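PDB 3P94: GDSL-like Lipase from Parabacteroides distasonis, which probably acts as an esterase or lysophospholipase of the SGNH hydrolase family, a serine hydrolase with a flavodoxin-like fold. Local coordinates for residues S121-Y126 with S163-E168; E14-V19 with F66-I71; I84-H89 with E97-N102; D34-A39 with K189-I194. All blocks are in the same frame, centred on the assembly; numbering follows the deposited sequence. Where two conformers were deposited one is given.

Contact 1. Residues S121-Y126 with S163-E168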
loop_
_atom_site.group_PDB
_atom_site.type_symbol
_atom_site.label_atom_id
_atom_site.label_comp_id
_atom_site.label_asym_id
_atom_site.label_seq_id
_atom_site.Cartn_x
_atom_site.Cartn_y
_atom_site.Cartn_z
ATOM N N SER A 121 2.963 0.012 -7.301
ATOM C CA SER A 121 3.284 -1.350 -7.705
ATOM C C SER A 121 3.533 -2.163 -6.463
ATOM O O SER A 121 4.252 -1.692 -5.576
ATOM C CB SER A 121 4.557 -1.350 -8.550
ATOM O OG SER A 121 5.672 -0.973 -7.755
ATOM N N VAL A 122 2.977 -3.377 -6.392
ATOM C CA VAL A 122 3.267 -4.290 -5.286
ATOM C C VAL A 122 4.775 -4.568 -5.387
ATOM O O VAL A 122 5.298 -4.721 -6.501
ATOM C CB VAL A 122 2.388 -5.574 -5.342
ATOM C CG1 VAL A 122 2.772 -6.563 -4.242
ATOM C CG2 VAL A 122 0.903 -5.225 -5.245
ATOM N N LEU A 123 5.484 -4.535 -4.245
ATOM C CA LEU A 123 6.929 -4.743 -4.235
ATOM C C LEU A 123 7.301 -6.168 -4.699
ATOM O O LEU A 123 6.511 -7.107 -4.521
ATOM C CB LEU A 123 7.505 -4.472 -2.840
ATOM C CG LEU A 123 8.124 -3.092 -2.590
ATOM C CD1 LEU A 123 7.145 -1.963 -2.874
ATOM C CD2 LEU A 123 8.636 -2.972 -1.168
ATOM N N PRO A 124 8.511 -6.342 -5.286
ATOM C CA PRO A 124 8.954 -7.700 -5.647
ATOM C C PRO A 124 9.039 -8.588 -4.401
ATOM O O PRO A 124 9.330 -8.100 -3.309
ATOM C CB PRO A 124 10.346 -7.476 -6.249
ATOM C CG PRO A 124 10.444 -6.034 -6.526
ATOM C CD PRO A 124 9.568 -5.343 -5.553
ATOM N N ALA A 125 8.702 -9.867 -4.555
ATOM C CA ALA A 125 8.784 -10.873 -3.499
ATOM C C ALA A 125 8.973 -12.222 -4.148
ATOM O O ALA A 125 8.161 -12.622 -4.981
ATOM C CB ALA A 125 7.546 -10.865 -2.617
ATOM N N TYR A 126 10.054 -12.910 -3.787
ATOM C CA TYR A 126 10.357 -14.232 -4.333
ATOM C C TYR A 126 9.763 -15.339 -3.458
ATOM O O TYR A 126 9.418 -16.406 -3.970
ATOM C CB TYR A 126 11.878 -14.410 -4.465
ATOM C CG TYR A 126 12.288 -15.739 -5.062
ATOM C CD1 TYR A 126 12.109 -16.001 -6.418
ATOM C CD2 TYR A 126 12.892 -16.720 -4.279
ATOM C CE1 TYR A 126 12.504 -17.214 -6.975
ATOM C CE2 TYR A 126 13.292 -17.934 -4.824
ATOM C CZ TYR A 126 13.097 -18.178 -6.174
ATOM O OH TYR A 126 13.481 -19.374 -6.721
ATOM N N SER A 163 9.976 -2.065 -10.602
ATOM C CA SER A 163 11.065 -2.030 -11.586
ATOM C C SER A 163 12.371 -1.472 -10.999
ATOM O O SER A 163 13.461 -1.912 -11.392
ATOM C CB SER A 163 10.662 -1.218 -12.811
ATOM O OG SER A 163 9.529 -1.803 -13.433
ATOM N N ALA A 164 12.259 -0.526 -10.053
ATOM C CA ALA A 164 13.404 0.112 -9.401
ATOM C C ALA A 164 14.081 -0.778 -8.350
ATOM O O ALA A 164 15.234 -0.522 -7.995
ATOM C CB ALA A 164 12.958 1.404 -8.741
HETATM N N MSE A 165 13.373 -1.789 -7.823
HETATM C CA MSE A 165 13.917 -2.597 -6.725
HETATM C C MSE A 165 14.131 -4.090 -7.032
HETATM O O MSE A 165 14.826 -4.756 -6.259
HETATM C CB MSE A 165 12.970 -2.490 -5.510
HETATM C CG MSE A 165 12.808 -1.067 -4.992
HETATM SE SE MSE A 165 11.342 -0.924 -3.727
HETATM C CE MSE A 165 12.301 -1.510 -2.135
ATOM N N LYS A 166 13.529 -4.628 -8.113
ATOM C CA LYS A 166 13.609 -6.071 -8.401
ATOM C C LYS A 166 15.025 -6.555 -8.744
ATOM O O LYS A 166 15.826 -5.800 -9.285
ATOM C CB LYS A 166 12.644 -6.459 -9.539
ATOM C CG LYS A 166 12.960 -5.819 -10.894
ATOM C CD LYS A 166 11.943 -6.178 -11.949
ATOM C CE LYS A 166 12.306 -5.573 -13.282
ATOM N NZ LYS A 166 11.289 -5.900 -14.320
ATOM N N ASP A 167 15.314 -7.834 -8.414
ATOM C CA ASP A 167 16.552 -8.519 -8.789
ATOM C C ASP A 167 16.215 -9.430 -9.983
ATOM O O ASP A 167 15.091 -9.353 -10.502
ATOM C CB ASP A 167 17.188 -9.284 -7.601
ATOM C CG ASP A 167 16.330 -10.360 -6.951
ATOM O OD1 ASP A 167 15.324 -10.782 -7.568
ATOM O OD2 ASP A 167 16.678 -10.797 -5.839
ATOM N N GLU A 168 17.172 -10.290 -10.398
ATOM C CA GLU A 168 17.043 -11.203 -11.543
ATOM C C GLU A 168 15.913 -12.248 -11.387
ATOM O O GLU A 168 15.441 -12.779 -12.393
ATOM C CB GLU A 168 18.377 -11.922 -11.795
ATOM C CG GLU A 168 19.476 -11.024 -12.339
ATOM C CD GLU A 168 19.459 -10.828 -13.842
ATOM O OE1 GLU A 168 18.626 -10.030 -14.331
ATOM O OE2 GLU A 168 20.293 -11.459 -14.530
#
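Pro124 and Lys166 bring the two backbones closest, with 5.6 Å between Pro124 CA and Lys166 CA. In this flavodoxin-like SGNH hydrolase, residues 121-126 lie in the loop after strand 116-120 of the central parallel sheet, and residues 163-168 span the last residues of helix 161-165 and the loop beyond. Lys166 is the first residue to abandon helical backbone angles, and the proline ring rests on that exit. No hydrogen bond joins the segments; the contact is apolar. Pro124 CG lies 3.7 Å from Lys166 CA and 3.8 Å from Lys166 CB, while Pro124 CD faces Met165 CB more loosely. Lys166 holds CG between its backbone N and carbonyl carbon (chi1 64°), and from there the chain runs fully extended, carrying the ammonium away from the proline and leaving the stem of the side chain to do the packing. The selenomethionine Met165 points its first bond toward the loop and bends at chi3 (83°) across Leu123, the two side chains crossing at a slant. Both also touch Met191 of helix 185-202, and Leu123 lies near the putative Ser31-His182-Asp179 triad without touching it. Along the crossing, Leu123 CG sits 4.0 Å from Met165 SE, and Leu123 CD2 4.1 Å from Met165 CE.

Contact 2. Residues E14-V19 with F66-I71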
loop_
_atom_site.group_PDB
_atom_site.type_symbol
_atom_site.label_atom_id
_atom_site.label_comp_id
_atom_site.label_asym_id
_atom_site.label_seq_id
_atom_site.Cartn_x
_atom_site.Cartn_y
_atom_site.Cartn_z
ATOM N N GLU A 14 -8.328 6.707 17.450
ATOM C CA GLU A 14 -7.929 7.816 18.315
ATOM C C GLU A 14 -7.056 8.823 17.576
ATOM O O GLU A 14 -7.299 10.029 17.689
ATOM C CB GLU A 14 -7.224 7.301 19.585
ATOM C CG GLU A 14 -8.174 6.674 20.591
ATOM C CD GLU A 14 -9.318 7.555 21.064
ATOM O OE1 GLU A 14 -9.087 8.750 21.353
ATOM O OE2 GLU A 14 -10.457 7.041 21.137
ATOM N N ALA A 15 -6.056 8.337 16.820
ATOM C CA ALA A 15 -5.147 9.165 16.027
ATOM C C ALA A 15 -5.907 10.048 15.024
ATOM O O ALA A 15 -5.535 11.205 14.840
ATOM C CB ALA A 15 -4.158 8.290 15.297
ATOM N N ASN A 16 -6.985 9.517 14.408
ATOM C CA ASN A 16 -7.824 10.231 13.435
ATOM C C ASN A 16 -8.476 11.492 14.025
ATOM O O ASN A 16 -8.675 12.466 13.298
ATOM C CB ASN A 16 -8.905 9.306 12.889
ATOM C CG ASN A 16 -8.385 8.238 11.945
ATOM O OD1 ASN A 16 -7.297 8.336 11.371
ATOM N ND2 ASN A 16 -9.147 7.183 11.764
ATOM N N LYS A 17 -8.769 11.484 15.334
ATOM C CA LYS A 17 -9.426 12.592 16.055
ATOM C C LYS A 17 -8.553 13.863 16.166
ATOM O O LYS A 17 -9.098 14.932 16.437
ATOM C CB LYS A 17 -9.862 12.146 17.457
ATOM C CG LYS A 17 -10.815 10.942 17.466
ATOM C CD LYS A 17 -11.659 10.935 18.730
ATOM C CE LYS A 17 -11.771 9.605 19.410
ATOM N NZ LYS A 17 -11.734 9.782 20.877
ATOM N N THR A 18 -7.231 13.768 15.945
ATOM C CA THR A 18 -6.356 14.942 16.040
ATOM C C THR A 18 -5.691 15.285 14.698
ATOM O O THR A 18 -4.907 16.241 14.628
ATOM C CB THR A 18 -5.332 14.795 17.171
ATOM O OG1 THR A 18 -4.609 13.573 17.020
ATOM C CG2 THR A 18 -5.982 14.888 18.553
ATOM N N VAL A 19 -6.047 14.555 13.624
ATOM C CA VAL A 19 -5.585 14.850 12.274
ATOM C C VAL A 19 -6.332 16.108 11.805
ATOM O O VAL A 19 -7.551 16.188 11.989
ATOM C CB VAL A 19 -5.807 13.641 11.312
ATOM C CG1 VAL A 19 -5.645 14.049 9.848
ATOM C CG2 VAL A 19 -4.863 12.491 11.652
ATOM N N PHE A 66 -11.150 1.754 4.841
ATOM C CA PHE A 66 -11.010 2.891 3.929
ATOM C C PHE A 66 -11.820 4.120 4.325
ATOM O O PHE A 66 -11.311 5.233 4.216
ATOM C CB PHE A 66 -11.385 2.481 2.490
ATOM C CG PHE A 66 -10.707 3.296 1.416
ATOM C CD1 PHE A 66 -9.366 3.081 1.097
ATOM C CD2 PHE A 66 -11.410 4.258 0.706
ATOM C CE1 PHE A 66 -8.735 3.834 0.105
ATOM C CE2 PHE A 66 -10.778 5.008 -0.292
ATOM C CZ PHE A 66 -9.447 4.787 -0.586
ATOM N N ARG A 67 -13.076 3.934 4.756
ATOM C CA ARG A 67 -13.940 5.058 5.130
ATOM C C ARG A 67 -13.368 5.847 6.350
ATOM O O ARG A 67 -13.302 7.068 6.287
ATOM C CB ARG A 67 -15.371 4.568 5.393
ATOM C CG ARG A 67 -16.349 5.657 5.826
ATOM C CD ARG A 67 -17.792 5.306 5.470
ATOM N NE ARG A 67 -17.938 5.023 4.042
ATOM C CZ ARG A 67 -18.051 5.950 3.093
ATOM N NH1 ARG A 67 -18.105 7.236 3.414
ATOM N NH2 ARG A 67 -18.122 5.592 1.815
ATOM N N GLN A 68 -12.941 5.152 7.420
ATOM C CA GLN A 68 -12.417 5.785 8.637
ATOM C C GLN A 68 -11.017 6.372 8.444
ATOM O O GLN A 68 -10.751 7.490 8.878
ATOM C CB GLN A 68 -12.392 4.769 9.800
ATOM C CG GLN A 68 -11.841 5.353 11.121
ATOM C CD GLN A 68 -11.565 4.334 12.189
ATOM O OE1 GLN A 68 -12.433 4.032 13.013
ATOM N NE2 GLN A 68 -10.332 3.828 12.231
ATOM N N ASP A 69 -10.122 5.605 7.834
ATOM C CA ASP A 69 -8.733 6.003 7.709
ATOM C C ASP A 69 -8.365 6.773 6.452
ATOM O O ASP A 69 -7.235 7.245 6.374
ATOM C CB ASP A 69 -7.853 4.759 7.891
ATOM C CG ASP A 69 -7.797 4.275 9.349
ATOM O OD1 ASP A 69 -8.350 4.969 10.233
ATOM O OD2 ASP A 69 -7.183 3.219 9.602
ATOM N N VAL A 70 -9.302 6.948 5.491
ATOM C CA VAL A 70 -9.020 7.703 4.269
ATOM C C VAL A 70 -10.133 8.727 4.021
ATOM O O VAL A 70 -9.873 9.915 4.126
ATOM C CB VAL A 70 -8.776 6.825 2.989
ATOM C CG1 VAL A 70 -8.516 7.699 1.762
ATOM C CG2 VAL A 70 -7.630 5.846 3.187
ATOM N N ILE A 71 -11.352 8.269 3.675
ATOM C CA ILE A 71 -12.494 9.142 3.319
ATOM C C ILE A 71 -12.771 10.200 4.405
ATOM O O ILE A 71 -12.849 11.390 4.084
ATOM C CB ILE A 71 -13.779 8.328 3.003
ATOM C CG1 ILE A 71 -13.547 7.354 1.796
ATOM C CG2 ILE A 71 -14.979 9.276 2.765
ATOM C CD1 ILE A 71 -14.587 6.312 1.535
#
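The Asn16 amide meets the Asp69 carboxylate with the two planes turned 76° apart. Asn16 ND2 donates from within its own amide plane, approaching almost in line with the C-O bond of the acceptor; the bond from Asn16 ND2 to Asp69 OD1 is 2.8 Å and nearly straight. Asn16 has CG opposite its carbonyl carbon (chi1 -72°), which directs the amide to Asp69. A second donor reaches the same oxygen in the conformer of Gln68 given here, one of two deposited: Gln68 NE2 lies 3.0 Å from Asp69 OD1 and comes from above the carboxylate, 42° out of its plane. Gln68 NE2 also donates to Phe9 O. Within the helix, Val70 CB lies over one face of the Phe66 ring. Helix 59-71 is the crossover helix between parallel strands 49-53 and 75-81, and Val70 packs on Val26 and Met28 of the strand lying between them. The last turn of helix 59-71 widens to a pi-type turn, with Ile71 N bonded to Phe66 O at 3.1 Å. Asn16 links the N-terminal helix 13-16 to this crossover helix, and its OD1 accepts from Arg52 NE. Asp69 OD2 is paired with Arg65, so both carboxylate oxygens are engaged. Replacing Asp69 by an alanine would probably leave Asn16 ND2 and Gln68 NE2 without this shared acceptor, and Arg65 without its salt-bridge mate. Gln68 CG lies 3.3 Å from Asn16 ND2.

Contact 3. Residues I84-H89 with E97-N102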
loop_
_atom_site.group_PDB
_atom_site.type_symbol
_atom_site.label_atom_id
_atom_site.label_comp_id
_atom_site.label_asym_id
_atom_site.label_seq_id
_atom_site.Cartn_x
_atom_site.Cartn_y
_atom_site.Cartn_z
ATOM N N ILE A 84 0.113 -7.648 -1.373
ATOM C CA ILE A 84 1.073 -8.710 -1.062
ATOM C C ILE A 84 0.523 -9.688 -0.003
ATOM O O ILE A 84 0.747 -10.893 -0.131
ATOM C CB ILE A 84 2.499 -8.188 -0.691
ATOM C CG1 ILE A 84 3.551 -9.308 -0.808
ATOM C CG2 ILE A 84 2.564 -7.566 0.711
ATOM C CD1 ILE A 84 3.744 -9.917 -2.185
ATOM N N ASN A 85 -0.207 -9.194 1.012
ATOM C CA ASN A 85 -0.730 -10.100 2.045
ATOM C C ASN A 85 -1.913 -10.926 1.509
ATOM O O ASN A 85 -2.146 -12.021 2.003
ATOM C CB ASN A 85 -1.074 -9.360 3.320
ATOM C CG ASN A 85 0.168 -8.801 3.981
ATOM O OD1 ASN A 85 1.206 -9.461 4.115
ATOM N ND2 ASN A 85 0.101 -7.570 4.384
ATOM N N ASP A 86 -2.591 -10.441 0.450
ATOM C CA ASP A 86 -3.636 -11.213 -0.242
ATOM C C ASP A 86 -2.987 -12.388 -0.982
ATOM O O ASP A 86 -3.536 -13.487 -0.993
ATOM C CB ASP A 86 -4.377 -10.341 -1.263
ATOM C CG ASP A 86 -5.133 -9.169 -0.699
ATOM O OD1 ASP A 86 -4.475 -8.189 -0.272
ATOM O OD2 ASP A 86 -6.388 -9.216 -0.705
ATOM N N ILE A 87 -1.808 -12.141 -1.598
ATOM C CA ILE A 87 -1.024 -13.163 -2.323
ATOM C C ILE A 87 -0.515 -14.204 -1.297
ATOM O O ILE A 87 -0.490 -15.400 -1.594
ATOM C CB ILE A 87 0.116 -12.507 -3.182
ATOM C CG1 ILE A 87 -0.501 -11.634 -4.312
ATOM C CG2 ILE A 87 1.071 -13.571 -3.790
ATOM C CD1 ILE A 87 0.478 -10.721 -5.103
ATOM N N ALA A 88 -0.206 -13.756 -0.071
ATOM C CA ALA A 88 0.233 -14.649 1.013
ATOM C C ALA A 88 -0.963 -15.357 1.709
ATOM O O ALA A 88 -0.741 -16.205 2.585
ATOM C CB ALA A 88 1.041 -13.863 2.029
ATOM N N HIS A 89 -2.213 -15.013 1.315
ATOM C CA HIS A 89 -3.476 -15.539 1.862
ATOM C C HIS A 89 -3.617 -15.254 3.369
ATOM O O HIS A 89 -4.102 -16.117 4.112
ATOM C CB HIS A 89 -3.643 -17.048 1.605
ATOM C CG HIS A 89 -3.758 -17.469 0.175
ATOM N ND1 HIS A 89 -3.935 -16.564 -0.868
ATOM C CD2 HIS A 89 -3.708 -18.713 -0.331
ATOM C CE1 HIS A 89 -3.969 -17.297 -1.966
ATOM N NE2 HIS A 89 -3.818 -18.586 -1.689
ATOM N N GLU A 97 -7.860 -11.850 -9.172
ATOM C CA GLU A 97 -8.827 -10.931 -9.787
ATOM C C GLU A 97 -9.666 -10.205 -8.720
ATOM O O GLU A 97 -10.046 -9.053 -8.921
ATOM C CB GLU A 97 -9.756 -11.687 -10.764
ATOM C CG GLU A 97 -9.081 -12.103 -12.066
ATOM C CD GLU A 97 -8.382 -13.453 -12.120
ATOM O OE1 GLU A 97 -7.999 -13.989 -11.055
ATOM O OE2 GLU A 97 -8.193 -13.963 -13.249
ATOM N N ASN A 98 -9.948 -10.875 -7.589
ATOM C CA ASN A 98 -10.740 -10.328 -6.494
ATOM C C ASN A 98 -9.901 -9.385 -5.627
ATOM O O ASN A 98 -10.450 -8.455 -5.029
ATOM C CB ASN A 98 -11.381 -11.457 -5.681
ATOM C CG ASN A 98 -12.447 -12.205 -6.454
ATOM O OD1 ASN A 98 -13.140 -11.657 -7.311
ATOM N ND2 ASN A 98 -12.610 -13.473 -6.158
ATOM N N VAL A 99 -8.567 -9.596 -5.603
ATOM C CA VAL A 99 -7.596 -8.715 -4.938
ATOM C C VAL A 99 -7.619 -7.392 -5.713
ATOM O O VAL A 99 -7.784 -6.321 -5.117
ATOM C CB VAL A 99 -6.179 -9.350 -4.904
ATOM C CG1 VAL A 99 -5.149 -8.394 -4.293
ATOM C CG2 VAL A 99 -6.191 -10.696 -4.172
ATOM N N PHE A 100 -7.530 -7.491 -7.059
ATOM C CA PHE A 100 -7.602 -6.349 -7.963
ATOM C C PHE A 100 -8.948 -5.617 -7.792
ATOM O O PHE A 100 -8.962 -4.391 -7.768
ATOM C CB PHE A 100 -7.402 -6.799 -9.421
ATOM C CG PHE A 100 -7.596 -5.696 -10.439
ATOM C CD1 PHE A 100 -6.745 -4.602 -10.473
ATOM C CD2 PHE A 100 -8.644 -5.748 -11.356
ATOM C CE1 PHE A 100 -6.941 -3.573 -11.403
ATOM C CE2 PHE A 100 -8.832 -4.722 -12.294
ATOM C CZ PHE A 100 -7.975 -3.648 -12.313
ATOM N N GLY A 101 -10.040 -6.382 -7.666
ATOM C CA GLY A 101 -11.392 -5.855 -7.486
ATOM C C GLY A 101 -11.530 -4.983 -6.255
ATOM O O GLY A 101 -12.199 -3.946 -6.303
ATOM N N ASN A 102 -10.886 -5.387 -5.143
ATOM C CA ASN A 102 -10.866 -4.618 -3.901
ATOM C C ASN A 102 -10.159 -3.277 -4.116
ATOM O O ASN A 102 -10.610 -2.255 -3.587
ATOM C CB ASN A 102 -10.173 -5.398 -2.791
ATOM C CG ASN A 102 -11.023 -6.435 -2.115
ATOM O OD1 ASN A 102 -12.245 -6.389 -2.139
ATOM N ND2 ASN A 102 -10.388 -7.360 -1.442
#
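Asp86 and Val99 pack tightly, their side chains passing each other in opposite directions. Asp86 sets CG opposite its carbonyl carbon (chi1 -63°), which lays the carboxylate alongside the valine. Val99 presents both methyls: CG2 closes to 3.4 Å on Asp86 CB, and CG1, which stands opposite the valine's own backbone N (chi1 176°), lies 3.7 Å from Asp86 CG. The buried carboxylate thus has a hydrocarbon flank, and at its polar end Thr59 OG1 bonds Asp86 OD2. Asn102, one turn on from Val99, bonds the same hydroxyl through ND2; its ND2 stays 4.5 Å from Asp86 OD2, so aspartate and asparagine are joined through the threonine. Ile84, Asn85 and Asp86 belong to the Gly-Ile-Asn-Asp sequence that matches block III of SGNH hydrolases, where the asparagine, in relatives, lines the oxyanion hole. Putting an alanine at Asp86 would probably leave Thr59 OG1 without its carboxylate partner and open a gap beside Val99 CG1. The short helix 84-87 ends in a Schellman motif at His89. There the imidazole turns its edge back to the last turn, and His89 ND1, with Asp86 O near the ring plane, donates to that oxygen at 3.1 Å.

Contact 4. Residues D34-A39 with K189-I194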
loop_
_atom_site.group_PDB
_atom_site.type_symbol
_atom_site.label_atom_id
_atom_site.label_comp_id
_atom_site.label_asym_id
_atom_site.label_seq_id
_atom_site.Cartn_x
_atom_site.Cartn_y
_atom_site.Cartn_z
ATOM N N ASP A 34 3.440 0.181 7.278
ATOM C CA ASP A 34 3.576 0.160 8.752
ATOM C C ASP A 34 5.067 0.122 9.224
ATOM O O ASP A 34 5.386 0.609 10.307
ATOM C CB ASP A 34 2.796 -1.020 9.366
ATOM C CG ASP A 34 2.286 -0.802 10.787
ATOM O OD1 ASP A 34 2.528 0.291 11.352
ATOM O OD2 ASP A 34 1.601 -1.698 11.312
ATOM N N GLY A 35 5.959 -0.418 8.397
ATOM C CA GLY A 35 7.381 -0.506 8.713
ATOM C C GLY A 35 8.184 0.734 8.373
ATOM O O GLY A 35 9.368 0.830 8.717
ATOM N N TRP A 36 7.554 1.696 7.697
ATOM C CA TRP A 36 8.211 2.913 7.256
ATOM C C TRP A 36 8.579 3.825 8.430
ATOM O O TRP A 36 9.719 4.291 8.457
ATOM C CB TRP A 36 7.350 3.667 6.232
ATOM C CG TRP A 36 8.130 4.456 5.208
ATOM C CD1 TRP A 36 9.308 5.124 5.396
ATOM C CD2 TRP A 36 7.762 4.668 3.840
ATOM N NE1 TRP A 36 9.719 5.697 4.217
ATOM C CE2 TRP A 36 8.789 5.430 3.243
ATOM C CE3 TRP A 36 6.691 4.231 3.041
ATOM C CZ2 TRP A 36 8.763 5.787 1.883
ATOM C CZ3 TRP A 36 6.648 4.607 1.701
ATOM C CH2 TRP A 36 7.666 5.384 1.137
ATOM N N TRP A 37 7.648 4.080 9.386
ATOM C CA TRP A 37 7.938 4.953 10.544
ATOM C C TRP A 37 9.141 4.420 11.389
ATOM O O TRP A 37 10.051 5.210 11.601
ATOM C CB TRP A 37 6.702 5.187 11.430
ATOM C CG TRP A 37 6.970 6.123 12.575
ATOM C CD1 TRP A 37 6.867 7.480 12.563
ATOM C CD2 TRP A 37 7.429 5.766 13.892
ATOM N NE1 TRP A 37 7.248 7.996 13.782
ATOM C CE2 TRP A 37 7.588 6.967 14.619
ATOM C CE3 TRP A 37 7.709 4.545 14.532
ATOM C CZ2 TRP A 37 8.036 6.984 15.950
ATOM C CZ3 TRP A 37 8.127 4.561 15.852
ATOM C CH2 TRP A 37 8.279 5.767 16.551
ATOM N N PRO A 38 9.236 3.129 11.815
ATOM C CA PRO A 38 10.427 2.710 12.572
ATOM C C PRO A 38 11.744 2.894 11.797
ATOM O O PRO A 38 12.766 3.187 12.407
ATOM C CB PRO A 38 10.169 1.234 12.899
ATOM C CG PRO A 38 9.036 0.816 12.078
ATOM C CD PRO A 38 8.253 2.022 11.700
ATOM N N ALA A 39 11.708 2.769 10.450
ATOM C CA ALA A 39 12.879 2.939 9.597
ATOM C C ALA A 39 13.263 4.430 9.434
ATOM O O ALA A 39 14.454 4.744 9.403
ATOM C CB ALA A 39 12.618 2.317 8.227
ATOM N N LYS A 189 14.402 4.391 1.129
ATOM C CA LYS A 189 14.966 5.596 0.520
ATOM C C LYS A 189 14.747 5.589 -1.001
ATOM O O LYS A 189 14.468 6.651 -1.573
ATOM C CB LYS A 189 16.451 5.766 0.897
ATOM C CG LYS A 189 16.661 6.213 2.360
ATOM C CD LYS A 189 16.339 7.705 2.569
ATOM C CE LYS A 189 15.970 8.056 3.988
ATOM N NZ LYS A 189 15.523 9.471 4.084
ATOM N N ILE A 190 14.807 4.396 -1.649
ATOM C CA ILE A 190 14.497 4.265 -3.090
ATOM C C ILE A 190 13.019 4.641 -3.281
ATOM O O ILE A 190 12.678 5.453 -4.141
ATOM C CB ILE A 190 14.808 2.828 -3.640
ATOM C CG1 ILE A 190 16.328 2.584 -3.737
ATOM C CG2 ILE A 190 14.111 2.565 -5.008
ATOM C CD1 ILE A 190 16.726 1.164 -3.951
HETATM N N MSE A 191 12.158 4.066 -2.446
HETATM C CA MSE A 191 10.718 4.307 -2.475
HETATM C C MSE A 191 10.371 5.777 -2.246
HETATM O O MSE A 191 9.547 6.322 -2.987
HETATM C CB MSE A 191 10.014 3.438 -1.434
HETATM C CG MSE A 191 10.024 1.959 -1.788
HETATM SE SE MSE A 191 9.506 0.913 -0.251
HETATM C CE MSE A 191 7.675 1.378 -0.142
ATOM N N GLU A 192 10.999 6.420 -1.238
ATOM C CA GLU A 192 10.784 7.819 -0.886
ATOM C C GLU A 192 10.991 8.738 -2.104
ATOM O O GLU A 192 10.129 9.573 -2.363
ATOM C CB GLU A 192 11.707 8.224 0.275
ATOM C CG GLU A 192 11.686 9.710 0.611
ATOM C CD GLU A 192 12.564 10.155 1.766
ATOM O OE1 GLU A 192 13.121 9.289 2.481
ATOM O OE2 GLU A 192 12.677 11.384 1.966
ATOM N N LYS A 193 12.105 8.563 -2.849
ATOM C CA LYS A 193 12.444 9.365 -4.023
ATOM C C LYS A 193 11.369 9.247 -5.103
ATOM O O LYS A 193 10.918 10.267 -5.611
ATOM C CB LYS A 193 13.829 8.958 -4.572
ATOM C CG LYS A 193 14.339 9.853 -5.693
ATOM C CD LYS A 193 15.698 9.407 -6.174
ATOM N N ILE A 194 10.922 8.017 -5.409
ATOM C CA ILE A 194 9.926 7.738 -6.448
ATOM C C ILE A 194 8.527 8.274 -6.061
ATOM O O ILE A 194 7.875 8.912 -6.889
ATOM C CB ILE A 194 9.887 6.209 -6.749
ATOM C CG1 ILE A 194 11.254 5.725 -7.290
ATOM C CG2 ILE A 194 8.753 5.856 -7.741
ATOM C CD1 ILE A 194 11.459 4.259 -7.194
HETATM O O HOH W 1 12.482 6.886 3.910
#
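A Met-aromatic contact between Trp36 and Met191 joins helix 36-39, which follows the putative nucleophile Ser31 in the chain, to the C-terminal helix 185-202. The selenium of Met191, a selenomethionine, stands above the indole at some distance, 5.2 Å from the centroid of the six-membered ring and 19° off its normal. The side chain bends at chi3 (70°) and carries its terminal methyl back to the ring, so that Met191 CE approaches Trp36 CZ3 at 3.9 Å from an oblique direction. Met191 CB lies 4.0 Å from Trp36 CH2. The far rim of the indole abuts the helix backbone: Glu192 N is 3.9 Å from Trp36 CZ2, at the ring edge and near its plane. Further aromatic residues complete the setting, with Tyr188 and Phe43 stacked against Trp36 and Phe44 meeting it edge to face. The pyrrole N-H is served through a water in the ring plane. Trp36 NE1 donates to this water over 3.0 Å, and the water donates to Glu192 OE1 over 2.9 Å. Glu192 reaches it with an extended chain, CG opposite the backbone N (chi1 173°). The same OE1 takes Lys189 NZ at 2.9 Å, while OE2 pairs with Arg46. Lys189 NZ also pairs with Asp40 OD2, which probably offsets the closeness of Asp40 to Glu192. The water thus ties the indole N-H to a carboxylate probably held ionised, while the polarisable selenium adds a more distant contact above the six-membered ring.

How the contacts relate
Contacts 1 and 4 adjoin, their centres 15 Å apart: Met165 and Ala164 of helix 161-165 pack on Ile190, Met191 and Ile194 of helix 185-202, the next helix in the chain. Contact 3 adjoins contact 1 through Ile84, which touches Val122 and Ala125, so helix 84-87, after strand 75-81, packs on the loop after strand 116-120. Contact 2 stands apart, about 30 Å from contact 1 between centres and on the opposite side of the chain's centre. Along the chain, contacts 3 and 1 follow one another inside the long loop closed by contact 4, whereas contact 2 interlaces with contact 4. Contact 2 joins helix 13-16 to crossover helix 59-71, and contact 4 helix 36-39 to helix 185-202, all around one five-stranded parallel sheet.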